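Intron-associated endonuclease 1 (Enterobacteria phage T4, PDB 1MK0) probably cleaves DNA as an intron-encoded homing endonuclease, its GIY-YIG domain supplying the catalytic part of the enzyme. Local coordinates at residues N13-V18 against S84-N90; A75-I79 against I91-T95; M1-I5 against E62-Y66. The protein carries 1 engineered substitution. All blocks are in the same frame, centred on the assembly; numbering follows the deposited sequence.

Contact 1. Residues N13-V18 against S84-N90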
loop_
_atom_site.group_PDB
_atom_site.type_symbol
_atom_site.label_atom_id
_atom_site.label_comp_id
_atom_site.label_asym_id
_atom_site.label_seq_id
_atom_site.Cartn_x
_atom_site.Cartn_y
_atom_site.Cartn_z
ATOM N N ASN A 13 -9.874 11.294 3.305
ATOM C CA ASN A 13 -8.830 12.252 3.662
ATOM C C ASN A 13 -7.626 12.283 2.717
ATOM O O ASN A 13 -6.668 13.014 2.955
ATOM C CB ASN A 13 -8.336 11.965 5.078
ATOM C CG ASN A 13 -7.913 10.525 5.256
ATOM O OD1 ASN A 13 -7.302 9.937 4.365
ATOM N ND2 ASN A 13 -8.231 9.951 6.408
ATOM N N ASN A 14 -7.676 11.483 1.660
ATOM C CA ASN A 14 -6.601 11.425 0.673
ATOM C C ASN A 14 -5.264 10.864 1.158
ATOM O O ASN A 14 -4.258 10.969 0.451
ATOM C CB ASN A 14 -6.377 12.810 0.060
ATOM C CG ASN A 14 -7.586 13.307 -0.698
ATOM O OD1 ASN A 14 -8.090 12.629 -1.593
ATOM N ND2 ASN A 14 -8.061 14.494 -0.344
ATOM N N LYS A 15 -5.239 10.279 2.353
ATOM C CA LYS A 15 -4.004 9.684 2.863
ATOM C C LYS A 15 -3.781 8.387 2.090
ATOM O O LYS A 15 -4.740 7.716 1.713
ATOM C CB LYS A 15 -4.121 9.384 4.359
ATOM C CG LYS A 15 -4.126 10.621 5.242
ATOM C CD LYS A 15 -4.254 10.239 6.708
ATOM C CE LYS A 15 -4.275 11.469 7.604
ATOM N NZ LYS A 15 -3.015 12.255 7.502
ATOM N N VAL A 16 -2.525 8.028 1.850
ATOM C CA VAL A 16 -2.247 6.812 1.096
ATOM C C VAL A 16 -1.276 5.833 1.738
ATOM O O VAL A 16 -0.510 6.171 2.640
ATOM C CB VAL A 16 -1.683 7.126 -0.314
ATOM C CG1 VAL A 16 -2.573 8.126 -1.033
ATOM C CG2 VAL A 16 -0.257 7.646 -0.198
ATOM N N TYR A 17 -1.332 4.606 1.237
ATOM C CA TYR A 17 -0.461 3.520 1.650
ATOM C C TYR A 17 0.226 3.128 0.345
ATOM O O TYR A 17 -0.447 2.853 -0.648
ATOM C CB TYR A 17 -1.283 2.335 2.159
ATOM C CG TYR A 17 -0.460 1.114 2.508
ATOM C CD1 TYR A 17 0.094 0.965 3.776
ATOM C CD2 TYR A 17 -0.238 0.103 1.567
ATOM C CE1 TYR A 17 0.849 -0.163 4.108
ATOM C CE2 TYR A 17 0.521 -1.031 1.889
ATOM C CZ TYR A 17 1.057 -1.154 3.163
ATOM O OH TYR A 17 1.788 -2.272 3.509
ATOM N N VAL A 18 1.553 3.129 0.337
ATOM C CA VAL A 18 2.309 2.754 -0.853
ATOM C C VAL A 18 2.857 1.344 -0.675
ATOM O O VAL A 18 3.401 1.011 0.370
ATOM C CB VAL A 18 3.491 3.721 -1.095
ATOM C CG1 VAL A 18 4.367 3.196 -2.233
ATOM C CG2 VAL A 18 2.966 5.114 -1.431
ATOM N N SER A 84 4.044 9.273 2.531
ATOM C CA SER A 84 3.137 8.277 3.094
ATOM C C SER A 84 3.462 7.712 4.474
ATOM O O SER A 84 2.748 6.841 4.966
ATOM C CB SER A 84 2.946 7.128 2.095
ATOM O OG SER A 84 4.126 6.358 1.953
ATOM N N LYS A 85 4.531 8.190 5.100
ATOM C CA LYS A 85 4.864 7.730 6.445
ATOM C C LYS A 85 4.312 8.777 7.410
ATOM O O LYS A 85 3.467 8.483 8.255
ATOM C CB LYS A 85 6.380 7.581 6.600
ATOM C CG LYS A 85 6.951 6.450 5.752
ATOM C CD LYS A 85 8.443 6.599 5.495
ATOM C CE LYS A 85 9.263 6.469 6.753
ATOM N NZ LYS A 85 10.716 6.479 6.433
ATOM N N ILE A 86 4.772 10.012 7.260
ATOM C CA ILE A 86 4.311 11.101 8.109
ATOM C C ILE A 86 2.828 11.401 7.885
ATOM O O ILE A 86 2.077 11.599 8.842
ATOM C CB ILE A 86 5.130 12.382 7.835
ATOM C CG1 ILE A 86 6.578 12.163 8.268
ATOM C CG2 ILE A 86 4.511 13.576 8.556
ATOM C CD1 ILE A 86 7.507 13.303 7.889
ATOM N N ASN A 87 2.409 11.421 6.622
ATOM C CA ASN A 87 1.025 11.729 6.274
ATOM C C ASN A 87 0.306 10.584 5.570
ATOM O O ASN A 87 -0.614 10.809 4.784
ATOM C CB ASN A 87 0.991 12.983 5.388
ATOM C CG ASN A 87 -0.422 13.424 5.051
ATOM O OD1 ASN A 87 -1.249 13.621 5.941
ATOM N ND2 ASN A 87 -0.703 13.585 3.761
ATOM N N GLY A 88 0.715 9.357 5.858
ATOM C CA GLY A 88 0.084 8.217 5.220
ATOM C C GLY A 88 -0.019 7.007 6.122
ATOM O O GLY A 88 0.091 7.119 7.345
ATOM N N TYR A 89 -0.202 5.839 5.515
ATOM C CA TYR A 89 -0.356 4.613 6.282
ATOM C C TYR A 89 0.869 3.709 6.362
ATOM O O TYR A 89 0.817 2.670 7.011
ATOM C CB TYR A 89 -1.547 3.821 5.738
ATOM C CG TYR A 89 -2.845 4.588 5.814
ATOM C CD1 TYR A 89 -3.468 5.059 4.660
ATOM C CD2 TYR A 89 -3.433 4.878 7.045
ATOM C CE1 TYR A 89 -4.643 5.797 4.729
ATOM C CE2 TYR A 89 -4.610 5.616 7.124
ATOM C CZ TYR A 89 -5.207 6.072 5.962
ATOM O OH TYR A 89 -6.366 6.809 6.031
ATOM N N ASN A 90 1.965 4.084 5.709
ATOM C CA ASN A 90 3.170 3.261 5.776
ATOM C C ASN A 90 3.845 3.469 7.123
ATOM O O ASN A 90 3.956 4.599 7.595
ATOM C CB ASN A 90 4.141 3.624 4.653
ATOM C CG ASN A 90 3.643 3.181 3.298
ATOM O OD1 ASN A 90 2.948 3.924 2.604
ATOM N ND2 ASN A 90 3.982 1.955 2.920
HETATM O O HOH W 1 -7.032 7.843 8.476
HETATM O O HOH W 2 -4.082 13.616 3.153
HETATM O O HOH W 3 -0.510 10.064 2.343
#
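Tyr-89 lays its side chain back along the 13-18 segment, meeting Tyr-17, Val-16, Lys-15 and Asn-13 in turn. Its CG stands beside the backbone N and anti to the carbonyl carbon (chi1 -60°), which sends the ring toward Lys-15. CB begins the path against the ring of Tyr-17, 3.8 Å from Tyr-17 CD1. Tyr-89 CD1 then passes the carbonyl carbon of Val-16, and Tyr-89 CE1 reaches Lys-15, 3.6 Å from Lys-15 CB, with Lys-15 O near the ring plane at the edge. The hydroxyl ends beside the amide of Asn-13. A water 2.7 Å from Tyr-89 OH joins it to Asn-13 ND2 through a weak bond, and Asn-10 ND2 gives OH a direct protein partner. Asn-13 forms an Asx turn in which OD1 takes the backbone N-H of Lys-15.

The segment 13-18 runs into the second strand of the antiparallel sheet, where Tyr-17 and Val-18 open the YIG half of the GIY-YIG signature, here in a YVG version. This is an outermost strand of the sheet, and the loop 84-90 pairs with it partly through a side-chain amide. Tyr-89 N donates to Val-16 O at 2.9 Å. Next along, Asn-90 OD1 accepts from Val-18 N at 2.8 Å in the carbonyl plane, while Asn-90 ND2 donates to Val-18 O at 2.8 Å. Ser-84 OG adds a second donor to Asn-90 OD1 from above that plane. At the far end, Lys-15 NZ bonds Asn-87 OD1 at 2.7 Å.

Contact 2. Residues A75-I79 against I91-T95. Engineered in segment 75-79: Ala-75 (natural residue Glu).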
loop_
_atom_site.group_PDB
_atom_site.type_symbol
_atom_site.label_atom_id
_atom_site.label_comp_id
_atom_site.label_asym_id
_atom_site.label_seq_id
_atom_site.Cartn_x
_atom_site.Cartn_y
_atom_site.Cartn_z
ATOM N N ALA A 75 9.705 1.761 -4.616
ATOM C CA ALA A 75 8.708 1.817 -3.554
ATOM C C ALA A 75 9.092 2.947 -2.600
ATOM O O ALA A 75 8.246 3.746 -2.193
ATOM C CB ALA A 75 8.653 0.494 -2.807
ATOM N N ASN A 76 10.374 3.021 -2.245
ATOM C CA ASN A 76 10.824 4.075 -1.341
ATOM C C ASN A 76 10.707 5.445 -1.980
ATOM O O ASN A 76 10.454 6.434 -1.293
ATOM C CB ASN A 76 12.258 3.831 -0.878
ATOM C CG ASN A 76 12.333 2.813 0.238
ATOM O OD1 ASN A 76 11.446 2.750 1.090
ATOM N ND2 ASN A 76 13.398 2.025 0.255
ATOM N N PHE A 77 10.888 5.513 -3.294
ATOM C CA PHE A 77 10.751 6.786 -3.985
ATOM C C PHE A 77 9.338 7.312 -3.770
ATOM O O PHE A 77 9.147 8.464 -3.387
ATOM C CB PHE A 77 10.980 6.631 -5.489
ATOM C CG PHE A 77 10.600 7.853 -6.275
ATOM C CD1 PHE A 77 11.423 8.973 -6.283
ATOM C CD2 PHE A 77 9.384 7.910 -6.949
ATOM C CE1 PHE A 77 11.039 10.134 -6.946
ATOM C CE2 PHE A 77 8.990 9.063 -7.614
ATOM C CZ PHE A 77 9.820 10.181 -7.612
ATOM N N TRP A 78 8.347 6.462 -4.026
ATOM C CA TRP A 78 6.955 6.866 -3.872
ATOM C C TRP A 78 6.532 7.126 -2.435
ATOM O O TRP A 78 5.703 8.000 -2.190
ATOM C CB TRP A 78 6.033 5.838 -4.531
ATOM C CG TRP A 78 6.080 5.952 -6.026
ATOM C CD1 TRP A 78 6.580 5.040 -6.912
ATOM C CD2 TRP A 78 5.668 7.081 -6.801
ATOM N NE1 TRP A 78 6.506 5.535 -8.194
ATOM C CE2 TRP A 78 5.950 6.788 -8.153
ATOM C CE3 TRP A 78 5.087 8.316 -6.481
ATOM C CZ2 TRP A 78 5.674 7.688 -9.187
ATOM C CZ3 TRP A 78 4.814 9.210 -7.509
ATOM C CH2 TRP A 78 5.108 8.891 -8.846
ATOM N N ILE A 79 7.092 6.380 -1.488
ATOM C CA ILE A 79 6.759 6.592 -0.081
ATOM C C ILE A 79 7.186 8.002 0.314
ATOM O O ILE A 79 6.461 8.713 1.005
ATOM C CB ILE A 79 7.481 5.575 0.830
ATOM C CG1 ILE A 79 6.835 4.197 0.684
ATOM C CG2 ILE A 79 7.421 6.031 2.286
ATOM C CD1 ILE A 79 7.580 3.098 1.415
ATOM N N ILE A 91 4.294 2.380 7.743
ATOM C CA ILE A 91 4.937 2.474 9.052
ATOM C C ILE A 91 6.459 2.443 8.994
ATOM O O ILE A 91 7.121 2.575 10.020
ATOM C CB ILE A 91 4.481 1.339 10.011
ATOM C CG1 ILE A 91 4.884 -0.021 9.442
ATOM C CG2 ILE A 91 2.977 1.415 10.233
ATOM C CD1 ILE A 91 4.720 -1.166 10.430
ATOM N N ALA A 92 7.012 2.264 7.801
ATOM C CA ALA A 92 8.458 2.223 7.633
ATOM C C ALA A 92 8.789 2.222 6.152
ATOM O O ALA A 92 7.892 2.234 5.315
ATOM C CB ALA A 92 9.026 0.976 8.297
ATOM N N ASP A 93 10.077 2.226 5.826
ATOM C CA ASP A 93 10.463 2.192 4.426
ATOM C C ASP A 93 10.084 0.837 3.850
ATOM O O ASP A 93 9.748 -0.092 4.585
ATOM C CB ASP A 93 11.959 2.450 4.253
ATOM C CG ASP A 93 12.315 3.911 4.438
ATOM O OD1 ASP A 93 11.471 4.772 4.105
ATOM O OD2 ASP A 93 13.438 4.197 4.898
ATOM N N ALA A 94 10.147 0.733 2.529
ATOM C CA ALA A 94 9.759 -0.479 1.818
ATOM C C ALA A 94 10.506 -1.770 2.111
ATOM O O ALA A 94 11.698 -1.772 2.422
ATOM C CB ALA A 94 9.792 -0.210 0.317
ATOM N N THR A 95 9.772 -2.874 2.000
ATOM C CA THR A 95 10.317 -4.210 2.189
ATOM C C THR A 95 9.982 -4.982 0.912
ATOM O O THR A 95 9.175 -4.519 0.100
ATOM C CB THR A 95 9.688 -4.922 3.405
ATOM O OG1 THR A 95 10.293 -6.211 3.567
ATOM C CG2 THR A 95 8.195 -5.093 3.214
HETATM O O HOH W 4 13.827 0.036 2.422
HETATM O O HOH W 5 11.210 6.474 1.513
#
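Asn-76 and Ala-94 form the polar centre of this contact: Ala-94 N donates to Asn-76 OD1 at 2.8 Å with an N-H...O angle of 166°, the donor tilted 24° from the amide plane. Beside that bond the methyl groups of Ala-75 and Ala-94 press together, their CB atoms 3.4 Å apart, tighter than ordinary carbon contact. Ala-75 is an engineered residue that replaces a natural glutamate. One helical turn on, Ile-79 lays CD1 over the Asp-93 to Ala-94 peptide, 3.7 Å from Ala-94 N, and also meets Ala-94 CB. Asn-76 OD1 in addition lies close to Asp-93 CB, the amide and carboxylate planes being steeply turned against each other.

Two waters make up the next shell. One takes a hydrogen bond from Asn-76 ND2 at 3.0 Å and gives one to Ala-94 O, so the asparagine holds both polar atoms of Ala-94, one directly and one through solvent. The other water donates to Asn-76 O and to Asp-93 OD1, tying the helix backbone to the carboxylate. Farther out, Asp-93 OD1 is held by a salt bridge from Lys-85, and the neighbouring Thr-95 N bonds a citrate probably carried over from crystallisation.

The contact joins helix 68-81, which packs on the sheet of the GIY-YIG domain through Ala-75, Trp-78 and Ile-79, to the extended tail that follows. Ala-75 touches both Ile-5 of the sheet and Ala-94, and Ile-79 both Val-18 and Ala-94. Because the oxygen of Asn-76 meets an N-H and its nitrogen meets a water that also donates to Ala-94 O, the two ends of the amide are not interchangeable, and its rotation is fixed by both.

Contact 3. Residues M1-I5 against E62-Y66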
loop_
_atom_site.group_PDB
_atom_site.type_symbol
_atom_site.label_atom_id
_atom_site.label_comp_id
_atom_site.label_asym_id
_atom_site.label_seq_id
_atom_site.Cartn_x
_atom_site.Cartn_y
_atom_site.Cartn_z
ATOM N N MET A 1 -0.309 -11.932 -14.618
ATOM C CA MET A 1 -0.157 -11.020 -13.447
ATOM C C MET A 1 0.460 -9.689 -13.858
ATOM O O MET A 1 1.198 -9.611 -14.839
ATOM C CB MET A 1 0.743 -11.660 -12.384
ATOM C CG MET A 1 0.213 -12.941 -11.767
ATOM S SD MET A 1 1.322 -13.544 -10.470
ATOM C CE MET A 1 0.475 -15.037 -9.973
ATOM N N LYS A 2 0.153 -8.643 -13.096
ATOM C CA LYS A 2 0.704 -7.319 -13.352
ATOM C C LYS A 2 1.353 -6.861 -12.051
ATOM O O LYS A 2 0.715 -6.852 -10.998
ATOM C CB LYS A 2 -0.393 -6.352 -13.809
ATOM C CG LYS A 2 -1.590 -6.244 -12.894
ATOM C CD LYS A 2 -2.730 -5.501 -13.588
ATOM C CE LYS A 2 -2.271 -4.151 -14.133
ATOM N NZ LYS A 2 -3.349 -3.443 -14.882
ATOM N N SER A 3 2.629 -6.501 -12.133
ATOM C CA SER A 3 3.396 -6.102 -10.958
ATOM C C SER A 3 3.860 -4.656 -10.950
ATOM O O SER A 3 3.816 -3.963 -11.964
ATOM C CB SER A 3 4.619 -7.008 -10.821
ATOM O OG SER A 3 5.454 -6.901 -11.964
ATOM N N GLY A 4 4.322 -4.212 -9.786
ATOM C CA GLY A 4 4.811 -2.855 -9.670
ATOM C C GLY A 4 4.493 -2.213 -8.340
ATOM O O GLY A 4 4.276 -2.895 -7.335
ATOM N N ILE A 5 4.462 -0.886 -8.350
ATOM C CA ILE A 5 4.185 -0.101 -7.158
ATOM C C ILE A 5 2.759 0.420 -7.236
ATOM O O ILE A 5 2.291 0.826 -8.302
ATOM C CB ILE A 5 5.146 1.103 -7.060
ATOM C CG1 ILE A 5 6.594 0.636 -7.251
ATOM C CG2 ILE A 5 4.969 1.805 -5.720
ATOM C CD1 ILE A 5 7.050 -0.405 -6.250
ATOM N N GLU A 62 3.224 2.612 -10.644
ATOM C CA GLU A 62 4.196 2.205 -11.655
ATOM C C GLU A 62 4.148 0.711 -11.914
ATOM O O GLU A 62 4.325 -0.075 -10.985
ATOM C CB GLU A 62 5.613 2.515 -11.181
ATOM C CG GLU A 62 6.209 3.808 -11.632
ATOM C CD GLU A 62 7.546 4.040 -10.970
ATOM O OE1 GLU A 62 8.390 3.116 -10.982
ATOM O OE2 GLU A 62 7.751 5.140 -10.432
ATOM N N GLU A 63 3.928 0.312 -13.164
ATOM C CA GLU A 63 3.945 -1.109 -13.489
ATOM C C GLU A 63 5.391 -1.398 -13.868
ATOM O O GLU A 63 5.896 -0.866 -14.857
ATOM C CB GLU A 63 3.027 -1.447 -14.670
ATOM C CG GLU A 63 3.076 -2.933 -15.030
ATOM C CD GLU A 63 2.165 -3.327 -16.181
ATOM O OE1 GLU A 63 2.231 -4.502 -16.605
ATOM O OE2 GLU A 63 1.387 -2.479 -16.661
ATOM N N ILE A 64 6.059 -2.219 -13.065
ATOM C CA ILE A 64 7.450 -2.582 -13.301
ATOM C C ILE A 64 7.658 -4.013 -12.826
ATOM O O ILE A 64 6.857 -4.534 -12.053
ATOM C CB ILE A 64 8.431 -1.652 -12.530
ATOM C CG1 ILE A 64 8.137 -1.696 -11.027
ATOM C CG2 ILE A 64 8.334 -0.234 -13.069
ATOM C CD1 ILE A 64 9.043 -0.802 -10.204
ATOM N N PRO A 65 8.732 -4.671 -13.290
ATOM C CA PRO A 65 9.019 -6.054 -12.891
ATOM C C PRO A 65 9.189 -6.181 -11.382
ATOM O O PRO A 65 9.760 -5.299 -10.734
ATOM C CB PRO A 65 10.311 -6.368 -13.639
ATOM C CG PRO A 65 10.182 -5.542 -14.881
ATOM C CD PRO A 65 9.668 -4.226 -14.337
ATOM N N TYR A 66 8.691 -7.281 -10.827
ATOM C CA TYR A 66 8.794 -7.514 -9.394
ATOM C C TYR A 66 10.158 -8.127 -9.074
ATOM O O TYR A 66 10.287 -9.332 -8.839
ATOM C CB TYR A 66 7.654 -8.426 -8.932
ATOM C CG TYR A 66 7.487 -8.508 -7.431
ATOM C CD1 TYR A 66 7.915 -9.631 -6.725
ATOM C CD2 TYR A 66 6.890 -7.472 -6.716
ATOM C CE1 TYR A 66 7.750 -9.725 -5.348
ATOM C CE2 TYR A 66 6.721 -7.552 -5.334
ATOM C CZ TYR A 66 7.154 -8.684 -4.658
ATOM O OH TYR A 66 6.991 -8.787 -3.294
HETATM O O HOH W 6 7.305 -9.546 -12.447
HETATM O O HOH W 7 3.538 -6.581 -15.059
#
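Glu-62 O is approached twice from the first strand: Ile-5 N donates to it at 2.8 Å, in the carbonyl plane, and Gly-4 CA adds a CA-H...O contact at 3.1 Å. The pairing is that of the first and third strands of the three-stranded antiparallel sheet in the GIY-YIG domain, and Gly-4 and Ile-5 begin the GIY half of the signature. Ile-5 and Glu-62 form a hydrogen-bonded pair, completed by Glu-62 N to Ile-5 O at 3.1 Å. With phi at 144°, the backbone of Gly-4 takes a shape in which a CB would press on the carbonyl O of Ser-3 and also run into Glu-62 O; the lack of a side chain lets the strands approach.

On the N-terminal side of this pair Ser-3 reaches across to Ile-64. Its OG, placed between the backbone N and the carbonyl carbon (chi1 60°), gives a 2.8 Å hydrogen bond to Ile-64 O, arriving tilted from the carbonyl plane. The return bond, Ile-64 N to Ser-3 O, is weak. Ser-3 CB also touches Tyr-66 CB at 3.8 Å, and a water shared by Ser-3 OG and Tyr-66 N bridges the same gap. Tyr-66 itself stacks on Phe-96 near the end of the chain.

Ile-64 lays CG1 by Gly-4 CA, and its CD1 meets Ile-5 CG1 at 4.1 Å. The carboxylate of Glu-62 looks instead to helix 68-81, where Arg-74 makes a salt bridge and Trp-78 a hydrogen bond. Glu-63, exposed, runs its extended chain past Ser-3 O, and a water that accepts from Ser-3 N donates to Glu-63 OE1 at 2.9 Å.

Overall arrangement
Contacts 1 and 3 lie on opposite sides of the chain's centre, their centres about 20 Å apart, yet the GIY and YVG signatures that begin in contacts 3 and 1 lie on adjacent strands of one sheet, where Val-18 CG1 packs on Ile-5 CG2 at 3.8 Å. Contact 2 lies about 11 Å from the centre of contact 1 and about 15 Å from that of contact 3. Its helix meets both: Ser-84 N approaches Ile-79 O at 2.9 Å, probably as a hydrogen bond, while Trp-78 CD1 packs 3.8 Å from Ile-5 CG2. Bound citrate, probably from crystallisation, comes to about 3 Å from the side chain of Tyr-17, where it may mark a pocket, and about 4 Å from that of Ala-94.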